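Local coordinates for protein putative enoyl-CoA hydratase/isomerase (Acinetobacter baumannii, PDB 3FDU) that probably acts on acyl-CoA thioesters as an enoyl-CoA hydratase or isomerase of the crotonase superfamily, its precise substrate and reaction being unestablished, at residues G13-L18 with A194-L199; A28-G31 with L35-A38; V90-A95 with L118-L123; F170-A175 with N182-D187. The protein carries 4 engineered substitutions. One frame throughout, in Å; residues are numbered along the deposited sequence. Where two conformers were deposited one is given.

Contact 1: G13-L18 with A194-L199; sequences GGVLTL and ATAQHL
V15 meets A196 through a fork of two methyls set over a single one: CG1 and CG2 of V15 each lie 3.8 Å from CB of A196. The valine torsion explains the fork, since CG1 stands anti to the backbone N (chi1 -178°) while CG2 takes the place anti to the carbonyl carbon, and both branches therefore face the helix. CG2 also reaches the helix backbone, with the amide N of Q197 4.2 Å from it. Q197 itself stays at the margin. Its carboxamide works along its own helix, where OE1 is hydrogen-bonded to NE2 of Q193.

With so short a side chain on the helix, the backbones come close, the CA atoms of V15 and A196 being 6.5 Å apart. V15 further touches Q193 and T200, so helix 188-200 covers it from more than one turn, and A196 also packs on V52 and V54 of the neighbouring parallel strand 52-57. Strand 15-20 is held in place by backbone bonds from L16 to V52 and V54 and from T17 to N10, and it is the second strand of a beta-hairpin with strand 7-12. L16 and L18 pack instead on helix 31-46. Farther along helix 188-200, H198 bonds T166 of the second subunit and L199 packs on its F165.

No hydrogen bond links the two segments, and they bury 104 Å² in all. Cohesion between them is therefore apolar and dispersive, the helix joining the sheet through its small alanine while H198 and L199 of the same helix reach the second subunit.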
loop_
_atom_site.group_PDB
_atom_site.type_symbol
_atom_site.label_atom_id
_atom_site.label_comp_id
_atom_site.label_asym_id
_atom_site.label_seq_id
_atom_site.Cartn_x
_atom_site.Cartn_y
_atom_site.Cartn_z
ATOM N N GLY A 13 -12.001 -26.576 20.509
ATOM C CA GLY A 13 -12.270 -25.267 21.111
ATOM C C GLY A 13 -12.581 -24.166 20.091
ATOM O O GLY A 13 -12.137 -23.018 20.267
ATOM N N GLY A 14 -13.343 -24.506 19.045
ATOM C CA GLY A 14 -13.743 -23.560 17.988
ATOM C C GLY A 14 -12.649 -23.253 16.946
ATOM O O GLY A 14 -12.889 -22.498 15.983
ATOM N N VAL A 15 -11.458 -23.828 17.142
ATOM C CA VAL A 15 -10.354 -23.682 16.176
ATOM C C VAL A 15 -10.234 -24.851 15.193
ATOM O O VAL A 15 -9.960 -26.000 15.588
ATOM C CB VAL A 15 -8.987 -23.512 16.867
ATOM C CG1 VAL A 15 -7.927 -23.329 15.804
ATOM C CG2 VAL A 15 -8.978 -22.292 17.843
ATOM N N LEU A 16 -10.460 -24.575 13.922
ATOM C CA LEU A 16 -10.322 -25.612 12.900
ATOM C C LEU A 16 -8.922 -25.512 12.296
ATOM O O LEU A 16 -8.560 -24.459 11.749
ATOM C CB LEU A 16 -11.380 -25.441 11.816
ATOM C CG LEU A 16 -11.061 -26.269 10.556
ATOM C CD1 LEU A 16 -10.952 -27.776 10.829
ATOM C CD2 LEU A 16 -12.120 -26.031 9.415
ATOM N N THR A 17 -8.105 -26.555 12.440
ATOM C CA THR A 17 -6.746 -26.512 11.884
ATOM C C THR A 17 -6.758 -27.404 10.667
ATOM O O THR A 17 -7.109 -28.598 10.762
ATOM C CB THR A 17 -5.622 -26.966 12.892
ATOM O OG1 THR A 17 -5.653 -26.154 14.072
ATOM C CG2 THR A 17 -4.188 -26.851 12.271
ATOM N N LEU A 18 -6.445 -26.819 9.511
ATOM C CA LEU A 18 -6.353 -27.576 8.260
ATOM C C LEU A 18 -4.876 -27.713 7.909
ATOM O O LEU A 18 -4.170 -26.725 7.694
ATOM C CB LEU A 18 -7.111 -26.887 7.122
ATOM C CG LEU A 18 -8.652 -26.872 7.285
ATOM C CD1 LEU A 18 -9.339 -26.065 6.213
ATOM C CD2 LEU A 18 -9.151 -28.313 7.260
ATOM N N ALA A 194 -2.166 -19.894 19.230
ATOM C CA ALA A 194 -2.491 -18.961 20.352
ATOM C C ALA A 194 -3.315 -17.768 19.890
ATOM O O ALA A 194 -4.195 -17.255 20.615
ATOM C CB ALA A 194 -1.216 -18.463 21.076
ATOM N N THR A 195 -2.996 -17.283 18.688
ATOM C CA THR A 195 -3.769 -16.221 18.081
ATOM C C THR A 195 -5.188 -16.699 17.785
ATOM O O THR A 195 -6.140 -15.978 18.056
ATOM C CB THR A 195 -3.034 -15.666 16.820
ATOM O OG1 THR A 195 -1.726 -15.282 17.207
ATOM C CG2 THR A 195 -3.664 -14.398 16.280
ATOM N N ALA A 196 -5.346 -17.881 17.191
ATOM C CA ALA A 196 -6.682 -18.416 16.914
ATOM C C ALA A 196 -7.529 -18.541 18.232
ATOM O O ALA A 196 -8.713 -18.251 18.212
ATOM C CB ALA A 196 -6.593 -19.764 16.250
ATOM N N GLN A 197 -6.903 -18.983 19.322
ATOM C CA GLN A 197 -7.604 -19.125 20.606
ATOM C C GLN A 197 -8.006 -17.751 21.131
ATOM O O GLN A 197 -9.116 -17.585 21.657
ATOM C CB GLN A 197 -6.699 -19.793 21.646
ATOM C CG GLN A 197 -6.650 -21.317 21.582
ATOM C CD GLN A 197 -5.448 -21.921 22.359
ATOM O OE1 GLN A 197 -5.147 -23.117 22.239
ATOM N NE2 GLN A 197 -4.766 -21.095 23.150
ATOM N N HIS A 198 -7.107 -16.771 21.031
ATOM C CA HIS A 198 -7.461 -15.406 21.418
ATOM C C HIS A 198 -8.672 -14.912 20.624
ATOM O O HIS A 198 -9.605 -14.355 21.190
ATOM C CB HIS A 198 -6.266 -14.452 21.260
ATOM C CG HIS A 198 -6.602 -12.995 21.490
ATOM N ND1 HIS A 198 -7.179 -12.532 22.654
ATOM C CD2 HIS A 198 -6.362 -11.895 20.732
ATOM C CE1 HIS A 198 -7.317 -11.219 22.589
ATOM N NE2 HIS A 198 -6.821 -10.809 21.433
ATOM N N LEU A 199 -8.676 -15.118 19.311
ATOM C CA LEU A 199 -9.821 -14.705 18.517
ATOM C C LEU A 199 -11.111 -15.460 18.904
ATOM O O LEU A 199 -12.187 -14.850 18.873
ATOM C CB LEU A 199 -9.552 -14.832 17.001
ATOM C CG LEU A 199 -8.424 -13.923 16.484
ATOM C CD1 LEU A 199 -8.286 -14.002 14.911
ATOM C CD2 LEU A 199 -8.689 -12.504 16.932
#

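Contact 2: A28-G31 with L35-A38; sequences ALYG and LWIA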
loop_
_atom_site.group_PDB
_atom_site.type_symbol
_atom_site.label_atom_id
_atom_site.label_comp_id
_atom_site.label_asym_id
_atom_site.label_seq_id
_atom_site.Cartn_x
_atom_site.Cartn_y
_atom_site.Cartn_z
ATOM N N ALA A 28 3.273 -30.005 -2.715
ATOM C CA ALA A 28 2.748 -29.549 -4.036
ATOM C C ALA A 28 1.278 -29.907 -4.171
ATOM O O ALA A 28 0.858 -30.997 -3.755
ATOM C CB ALA A 28 3.578 -30.125 -5.264
ATOM N N LEU A 29 0.489 -29.009 -4.768
ATOM C CA LEU A 29 -0.968 -29.232 -4.842
ATOM C C LEU A 29 -1.405 -29.695 -6.229
ATOM O O LEU A 29 -0.987 -29.141 -7.205
ATOM C CB LEU A 29 -1.741 -27.962 -4.471
ATOM C CG LEU A 29 -1.323 -27.435 -3.092
ATOM C CD1 LEU A 29 -1.932 -26.065 -2.800
ATOM C CD2 LEU A 29 -1.710 -28.443 -1.959
ATOM N N TYR A 30 -2.245 -30.729 -6.276
ATOM C CA TYR A 30 -2.844 -31.201 -7.525
ATOM C C TYR A 30 -4.325 -30.811 -7.585
ATOM O O TYR A 30 -4.923 -30.481 -6.561
ATOM C CB TYR A 30 -2.630 -32.728 -7.681
ATOM C CG TYR A 30 -3.058 -33.587 -6.473
ATOM C CD1 TYR A 30 -4.309 -34.175 -6.426
ATOM C CD2 TYR A 30 -2.200 -33.810 -5.416
ATOM C CE1 TYR A 30 -4.700 -34.959 -5.345
ATOM C CE2 TYR A 30 -2.582 -34.598 -4.309
ATOM C CZ TYR A 30 -3.827 -35.177 -4.306
ATOM O OH TYR A 30 -4.219 -35.955 -3.245
ATOM N N GLY A 31 -4.917 -30.894 -8.776
ATOM C CA GLY A 31 -6.311 -30.498 -9.045
ATOM C C GLY A 31 -7.300 -30.757 -7.926
ATOM O O GLY A 31 -7.930 -29.816 -7.363
ATOM N N LEU A 35 -9.502 -28.550 -4.624
ATOM C CA LEU A 35 -10.956 -28.598 -4.372
ATOM C C LEU A 35 -11.313 -29.091 -2.990
ATOM O O LEU A 35 -12.292 -28.612 -2.355
ATOM C CB LEU A 35 -11.634 -29.494 -5.410
ATOM C CG LEU A 35 -11.377 -29.070 -6.864
ATOM C CD1 LEU A 35 -12.093 -30.015 -7.843
ATOM C CD2 LEU A 35 -11.831 -27.602 -7.124
ATOM N N TRP A 36 -10.572 -30.090 -2.515
ATOM C CA TRP A 36 -10.816 -30.581 -1.158
ATOM C C TRP A 36 -10.535 -29.467 -0.155
ATOM O O TRP A 36 -11.265 -29.316 0.820
ATOM C CB TRP A 36 -9.920 -31.781 -0.819
ATOM C CG TRP A 36 -10.186 -32.948 -1.723
ATOM C CD1 TRP A 36 -11.334 -33.197 -2.413
ATOM C CD2 TRP A 36 -9.259 -34.000 -2.078
ATOM N NE1 TRP A 36 -11.187 -34.350 -3.166
ATOM C CE2 TRP A 36 -9.934 -34.870 -2.962
ATOM C CE3 TRP A 36 -7.950 -34.303 -1.703
ATOM C CZ2 TRP A 36 -9.319 -36.018 -3.512
ATOM C CZ3 TRP A 36 -7.339 -35.448 -2.223
ATOM C CH2 TRP A 36 -8.034 -36.292 -3.127
ATOM N N ILE A 37 -9.440 -28.724 -0.360
ATOM C CA ILE A 37 -9.189 -27.602 0.563
ATOM C C ILE A 37 -10.323 -26.546 0.467
ATOM O O ILE A 37 -10.793 -26.008 1.495
ATOM C CB ILE A 37 -7.820 -26.948 0.353
ATOM C CG1 ILE A 37 -6.664 -27.996 0.540
ATOM C CG2 ILE A 37 -7.632 -25.833 1.404
ATOM C CD1 ILE A 37 -5.268 -27.463 -0.026
ATOM N N ALA A 38 -10.728 -26.218 -0.762
ATOM C CA ALA A 38 -11.834 -25.255 -0.977
ATOM C C ALA A 38 -13.104 -25.698 -0.290
ATOM O O ALA A 38 -13.776 -24.893 0.361
ATOM C CB ALA A 38 -12.091 -25.052 -2.486
#
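Y30 takes chi1 52°, which puts its ring between the backbone N and the carbonyl carbon and swings the phenol forward to W36; in W36, chi1 of -62° puts CG beside the backbone N and sends the indole back toward the helix start to meet it. The touching atoms are Y30 OH and W36 CZ3, 3.3 Å apart, with CZ of Y30 4.1 Å from the same CZ3. The phenol and the six-membered ring of the indole have centroids 5.9 Å apart. Their planes stand almost perpendicular (87°), yet the pair is neither a stack nor an edge-to-face contact. Neighbours fix both groups from outside: OH of Y30 is hydrogen-bonded to ND1 of H6, and W36 stacks on the ring of H4.

On another side of the turn, CD2 of L29 and CD1 of I37 approach to 4.2 Å, their side chains running at about a right angle. Both leucine and isoleucine also touch I20 of strand 15-20, which places this pair in the core between strand and helix.

Y30 occupies the N-cap position of helix 31-46. The first-turn bond from L35 N to G31 O is weak, 3.4 Å long, and CG of L35 lies 3.6 Å from that same oxygen. G31 N is bonded to OD2 of D70, and a glycerol, probably from the crystallisation liquor, sits near G31.

The chemistry is thus divided: apolar contact inside, aromatic contact toward the N-terminal tail, and a helix start whose leading amide is taken up by a carboxylate, a charge that would probably suit the helix dipole.

Contact 3: V90-A95 with L118-L123; sequences VLLKSA and LLQADL. With SO4 (sulfate ion), chain G.
Helix 87-97 lies here against the last part of a crossover between the parallel strands 102-106 and 123-126, and L92, A95 and Q120 form the buried join. The CB methylene of Q120 points at the flank of the A95 methyl, CB to CB 3.8 Å. One helical turn back, Q120 CG lies 3.8 Å from L92 O, and CD2 of L92 comes to 3.9 Å from Q120 NE2, the two side chains crossing at about a right angle.

The glutamine gets there by folding: chi1 is -34°, well off a staggered value, and chi2 of -50° bends the chain again, so that its aliphatic part lies on the helix. Its buried amide nitrogen is satisfied elsewhere, by the carbonyl oxygens of T116 and G145, and these bonds would hold the carboxamide's rotation. Backbone oxygens are linked through water, which donates to A95 O at 2.9 Å and to Q120 O at 2.8 Å, although it has more acceptors nearby than protons to give.

Away from the join, K93 NZ makes a salt bridge with D226 and bonds G84 O. It also reaches a sulfate, probably from the crystallisation liquor, at 2.5 Å from NZ to O3, too short to be trusted in detail; R97 binds the same ion. At the other segment, D122 pairs with K211 and is hydrogen-bonded to Y157 of the second subunit.

Between the two segments themselves no direct hydrogen bond forms. The aliphatic part of Q120 thus faces A95 and the L92 backbone, while its NE2 donates to T116, at the end of helix 113-116, and to G145, and a water lies between A95 O and Q120 O.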
loop_
_atom_site.group_PDB
_atom_site.type_symbol
_atom_site.label_atom_id
_atom_site.label_comp_id
_atom_site.label_asym_id
_atom_site.label_seq_id
_atom_site.Cartn_x
_atom_site.Cartn_y
_atom_site.Cartn_z
ATOM N N VAL A 90 -10.795 -21.781 -7.714
ATOM C CA VAL A 90 -11.878 -22.205 -6.790
ATOM C C VAL A 90 -11.404 -22.094 -5.310
ATOM O O VAL A 90 -12.093 -21.530 -4.459
ATOM C CB VAL A 90 -12.387 -23.664 -7.081
ATOM C CG1 VAL A 90 -13.409 -24.166 -5.952
ATOM C CG2 VAL A 90 -13.090 -23.728 -8.474
ATOM N N LEU A 91 -10.204 -22.594 -5.028
ATOM C CA LEU A 91 -9.591 -22.467 -3.688
ATOM C C LEU A 91 -9.415 -20.993 -3.328
ATOM O O LEU A 91 -9.806 -20.568 -2.213
ATOM C CB LEU A 91 -8.240 -23.209 -3.622
ATOM C CG LEU A 91 -7.399 -22.968 -2.348
ATOM C CD1 LEU A 91 -8.235 -23.306 -1.136
ATOM C CD2 LEU A 91 -6.105 -23.845 -2.395
ATOM N N LEU A 92 -8.806 -20.216 -4.234
ATOM C CA LEU A 92 -8.564 -18.822 -3.911
ATOM C C LEU A 92 -9.844 -18.056 -3.623
ATOM O O LEU A 92 -9.870 -17.238 -2.712
ATOM C CB LEU A 92 -7.738 -18.110 -4.988
ATOM C CG LEU A 92 -6.250 -18.538 -5.078
ATOM C CD1 LEU A 92 -5.694 -18.388 -6.532
ATOM C CD2 LEU A 92 -5.418 -17.753 -4.105
ATOM N N LYS A 93 -10.905 -18.271 -4.428
ATOM C CA LYS A 93 -12.200 -17.647 -4.097
ATOM C C LYS A 93 -12.844 -18.159 -2.801
ATOM O O LYS A 93 -13.457 -17.372 -2.051
ATOM C CB LYS A 93 -13.200 -17.745 -5.288
ATOM C CG LYS A 93 -12.720 -16.950 -6.528
ATOM C CD LYS A 93 -13.680 -17.070 -7.748
ATOM C CE LYS A 93 -13.623 -18.473 -8.339
ATOM N NZ LYS A 93 -14.491 -18.557 -9.584
ATOM N N SER A 94 -12.786 -19.467 -2.544
ATOM C CA SER A 94 -13.283 -19.973 -1.283
ATOM C C SER A 94 -12.604 -19.297 -0.080
ATOM O O SER A 94 -13.226 -19.033 0.923
ATOM C CB SER A 94 -13.054 -21.469 -1.134
ATOM O OG SER A 94 -13.983 -22.178 -1.966
ATOM N N ALA A 95 -11.308 -19.142 -0.175
ATOM C CA ALA A 95 -10.555 -18.479 0.844
ATOM C C ALA A 95 -10.968 -17.006 0.946
ATOM O O ALA A 95 -11.255 -16.537 2.036
ATOM C CB ALA A 95 -9.034 -18.646 0.584
ATOM N N LEU A 118 -1.846 -16.220 0.634
ATOM C CA LEU A 118 -1.568 -15.321 1.772
ATOM C C LEU A 118 -2.344 -14.025 1.634
ATOM O O LEU A 118 -2.706 -13.386 2.638
ATOM C CB LEU A 118 -0.067 -14.987 1.846
ATOM C CG LEU A 118 0.843 -16.214 1.934
ATOM C CD1 LEU A 118 2.266 -15.721 2.077
ATOM C CD2 LEU A 118 0.380 -17.108 3.129
ATOM N N LEU A 119 -2.586 -13.630 0.399
ATOM C CA LEU A 119 -3.354 -12.411 0.122
ATOM C C LEU A 119 -4.848 -12.585 0.371
ATOM O O LEU A 119 -5.598 -11.585 0.365
ATOM C CB LEU A 119 -3.160 -11.945 -1.312
ATOM C CG LEU A 119 -1.715 -11.556 -1.648
ATOM C CD1 LEU A 119 -1.585 -11.534 -3.204
ATOM C CD2 LEU A 119 -1.277 -10.225 -1.010
ATOM N N GLN A 120 -5.295 -13.824 0.562
ATOM C CA GLN A 120 -6.643 -14.051 1.074
ATOM C C GLN A 120 -6.738 -14.224 2.595
ATOM O O GLN A 120 -7.841 -14.285 3.138
ATOM C CB GLN A 120 -7.307 -15.275 0.385
ATOM C CG GLN A 120 -6.944 -15.523 -1.084
ATOM C CD GLN A 120 -7.075 -14.322 -1.963
ATOM O OE1 GLN A 120 -8.006 -13.513 -1.833
ATOM N NE2 GLN A 120 -6.127 -14.170 -2.867
ATOM N N ALA A 121 -5.622 -14.402 3.301
ATOM C CA ALA A 121 -5.680 -14.630 4.737
ATOM C C ALA A 121 -5.728 -13.287 5.466
ATOM O O ALA A 121 -5.201 -12.309 4.966
ATOM C CB ALA A 121 -4.431 -15.448 5.227
ATOM N N ASP A 122 -6.305 -13.264 6.677
ATOM C CA ASP A 122 -6.263 -12.067 7.513
ATOM C C ASP A 122 -4.933 -11.821 8.222
ATOM O O ASP A 122 -4.513 -10.676 8.376
ATOM C CB ASP A 122 -7.390 -12.174 8.529
ATOM C CG ASP A 122 -8.726 -12.395 7.845
ATOM O OD1 ASP A 122 -9.060 -11.562 6.975
ATOM O OD2 ASP A 122 -9.396 -13.415 8.122
ATOM N N LEU A 123 -4.307 -12.907 8.691
ATOM C CA LEU A 123 -3.035 -12.862 9.451
ATOM C C LEU A 123 -2.154 -14.017 8.974
ATOM O O LEU A 123 -2.650 -15.106 8.661
ATOM C CB LEU A 123 -3.279 -13.064 10.938
ATOM C CG LEU A 123 -4.416 -12.186 11.497
ATOM C CD1 LEU A 123 -4.763 -12.675 12.874
ATOM C CD2 LEU A 123 -3.918 -10.796 11.469
HETATM S S SO4 G . -17.998 -18.390 -8.133
HETATM O O1 SO4 G . -18.125 -16.923 -8.167
HETATM O O2 SO4 G . -18.833 -18.993 -9.161
HETATM O O3 SO4 G . -16.607 -18.809 -8.289
HETATM O O4 SO4 G . -18.383 -18.855 -6.797
HETATM O O HOH W 1 -10.577 -14.429 3.879
#

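Contact 4: F170-A175 with N182-D187; sequences FNAETA and NEIVED
I184 drives its CD1 methyl against the start of helix 172-177, and the conformation is what gives it reach: chi2 at 167° leaves the ethyl arm extended. Its tip comes 3.8 Å from A172 CB and 3.7 Å from A172 C, so the methyl sits alongside the helix backbone as much as on the alanine.

E173 closes over the same methyl from the solvent-facing margin. The side chain of E173 sets off away from the strand, but chi2 of 69° folds the chain back, and in the conformer given OE2 lies 3.6 Å from I184 CD1. The two side chains cross at about a right angle. A second conformer was deposited, so this half of the contact is less certain.

The helix start is fixed by N171. Its OD1 comes over the first turn, where it accepts from T174 N at 2.9 Å; the N-H...O angle is 170°, and the donor lies almost on the extension of the C=O bond. At the other segment, N182 bonds V124 N through OD1. N182, next to strand 183-184, also reaches the second subunit, its ND2 bonding E162 and H158 there.

An asparagine N-cap accepting from the amide three residues on opens a short helix, after which the chain returns to strand 183-184, outermost in the six-stranded sheet within this chain. Such a succession of helix, turn and strand is consistent with the crotonase fold.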
loop_
_atom_site.group_PDB
_atom_site.type_symbol
_atom_site.label_atom_id
_atom_site.label_comp_id
_atom_site.label_asym_id
_atom_site.label_seq_id
_atom_site.Cartn_x
_atom_site.Cartn_y
_atom_site.Cartn_z
ATOM N N PHE A 170 12.539 -15.247 -2.378
ATOM C CA PHE A 170 12.708 -14.188 -1.372
ATOM C C PHE A 170 12.458 -14.729 0.034
ATOM O O PHE A 170 11.762 -15.737 0.201
ATOM C CB PHE A 170 11.898 -12.904 -1.691
ATOM C CG PHE A 170 10.339 -13.092 -1.740
ATOM C CD1 PHE A 170 9.535 -12.821 -0.602
ATOM C CD2 PHE A 170 9.712 -13.507 -2.932
ATOM C CE1 PHE A 170 8.112 -12.964 -0.653
ATOM C CE2 PHE A 170 8.288 -13.645 -2.999
ATOM C CZ PHE A 170 7.503 -13.405 -1.832
ATOM N N ASN A 171 13.050 -14.084 1.057
ATOM C CA ASN A 171 13.069 -14.709 2.356
ATOM C C ASN A 171 11.969 -14.121 3.240
ATOM O O ASN A 171 11.117 -13.333 2.756
ATOM C CB ASN A 171 14.441 -14.548 3.030
ATOM C CG ASN A 171 14.849 -13.073 3.166
ATOM O OD1 ASN A 171 13.990 -12.189 3.263
ATOM N ND2 ASN A 171 16.151 -12.805 3.166
ATOM N N ALA A 172 11.928 -14.532 4.508
ATOM C CA ALA A 172 10.836 -14.054 5.372
ATOM C C ALA A 172 10.932 -12.548 5.652
ATOM O O ALA A 172 9.923 -11.865 5.784
ATOM C CB ALA A 172 10.764 -14.875 6.693
ATOM N N GLU A 173 12.139 -11.995 5.712
ATOM C CA GLU A 173 12.286 -10.563 5.969
ATOM C C GLU A 173 11.744 -9.732 4.814
ATOM O O GLU A 173 11.148 -8.685 5.015
ATOM C CB GLU A 173 13.757 -10.213 6.235
ATOM C CG GLU A 173 14.330 -10.782 7.546
ATOM C CD GLU A 173 14.503 -12.321 7.577
ATOM O OE1 GLU A 173 14.652 -12.993 6.512
ATOM O OE2 GLU A 173 14.500 -12.858 8.716
ATOM N N THR A 174 12.003 -10.171 3.585
ATOM C CA THR A 174 11.415 -9.527 2.396
ATOM C C THR A 174 9.869 -9.644 2.441
ATOM O O THR A 174 9.188 -8.662 2.177
ATOM C CB THR A 174 11.952 -10.167 1.079
ATOM O OG1 THR A 174 13.361 -9.870 0.969
ATOM C CG2 THR A 174 11.224 -9.592 -0.208
ATOM N N ALA A 175 9.346 -10.826 2.778
ATOM C CA ALA A 175 7.901 -11.036 2.796
ATOM C C ALA A 175 7.295 -10.173 3.882
ATOM O O ALA A 175 6.224 -9.623 3.707
ATOM C CB ALA A 175 7.542 -12.541 3.064
ATOM N N ASN A 182 2.703 -11.088 8.779
ATOM C CA ASN A 182 2.506 -10.149 9.923
ATOM C C ASN A 182 3.710 -10.085 10.866
ATOM O O ASN A 182 4.109 -9.004 11.364
ATOM C CB ASN A 182 1.263 -10.595 10.749
ATOM C CG ASN A 182 -0.036 -10.255 10.033
ATOM O OD1 ASN A 182 -0.418 -10.922 9.065
ATOM N ND2 ASN A 182 -0.658 -9.156 10.436
ATOM N N GLU A 183 4.291 -11.249 11.142
ATOM C CA GLU A 183 5.429 -11.305 12.082
ATOM C C GLU A 183 6.273 -12.569 11.801
ATOM O O GLU A 183 5.733 -13.609 11.443
ATOM C CB GLU A 183 4.868 -11.364 13.517
ATOM C CG GLU A 183 5.859 -11.500 14.630
ATOM C CD GLU A 183 5.180 -11.435 16.028
ATOM O OE1 GLU A 183 3.926 -11.374 16.105
ATOM O OE2 GLU A 183 5.895 -11.460 17.048
ATOM N N ILE A 184 7.584 -12.471 12.002
ATOM C CA ILE A 184 8.464 -13.651 11.974
ATOM C C ILE A 184 8.608 -14.118 13.435
ATOM O O ILE A 184 8.990 -13.325 14.342
ATOM C CB ILE A 184 9.848 -13.295 11.337
ATOM C CG1 ILE A 184 9.693 -12.773 9.891
ATOM C CG2 ILE A 184 10.816 -14.536 11.428
ATOM C CD1 ILE A 184 11.011 -12.092 9.341
ATOM N N VAL A 185 8.258 -15.368 13.691
ATOM C CA VAL A 185 8.234 -15.840 15.078
ATOM C C VAL A 185 9.044 -17.146 15.223
ATOM O O VAL A 185 9.371 -17.802 14.220
ATOM C CB VAL A 185 6.809 -16.088 15.566
ATOM C CG1 VAL A 185 6.034 -14.741 15.663
ATOM C CG2 VAL A 185 6.072 -17.112 14.644
ATOM N N GLU A 186 9.380 -17.496 16.468
ATOM C CA GLU A 186 10.127 -18.728 16.769
ATOM C C GLU A 186 9.357 -19.999 16.450
ATOM O O GLU A 186 9.939 -20.946 15.926
ATOM C CB GLU A 186 10.559 -18.735 18.276
ATOM N N ASP A 187 8.057 -20.052 16.781
ATOM C CA ASP A 187 7.229 -21.232 16.515
ATOM C C ASP A 187 5.946 -20.813 15.790
ATOM O O ASP A 187 4.956 -20.422 16.422
ATOM C CB ASP A 187 6.843 -21.906 17.828
ATOM C CG ASP A 187 6.071 -23.192 17.638
ATOM O OD1 ASP A 187 5.387 -23.392 16.616
ATOM O OD2 ASP A 187 6.170 -24.052 18.530
#

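Contact 1 joins strand 15-20 to helix 188-200 and encloses the other three along the chain; contacts 2, 3 and 4 follow one another in series within that loop. Contacts 2 and 3 are nearest, about 13 Å between centres, and touch directly where helix 31-46 packs on helix 87-97: I37 CG2 lies 3.6 Å from L91 CD1. Contact 3 also meets contact 1, through L123 against T195 and L199, and contact 4, where L123 CA is 3.3 Å from N182 OD1. Contacts 2 and 4 lie farthest apart, about 25 Å between centres. Touching each of the others, contact 3 links the helix pair 31-46 and 87-97 to the sheet and to the region next to the second subunit.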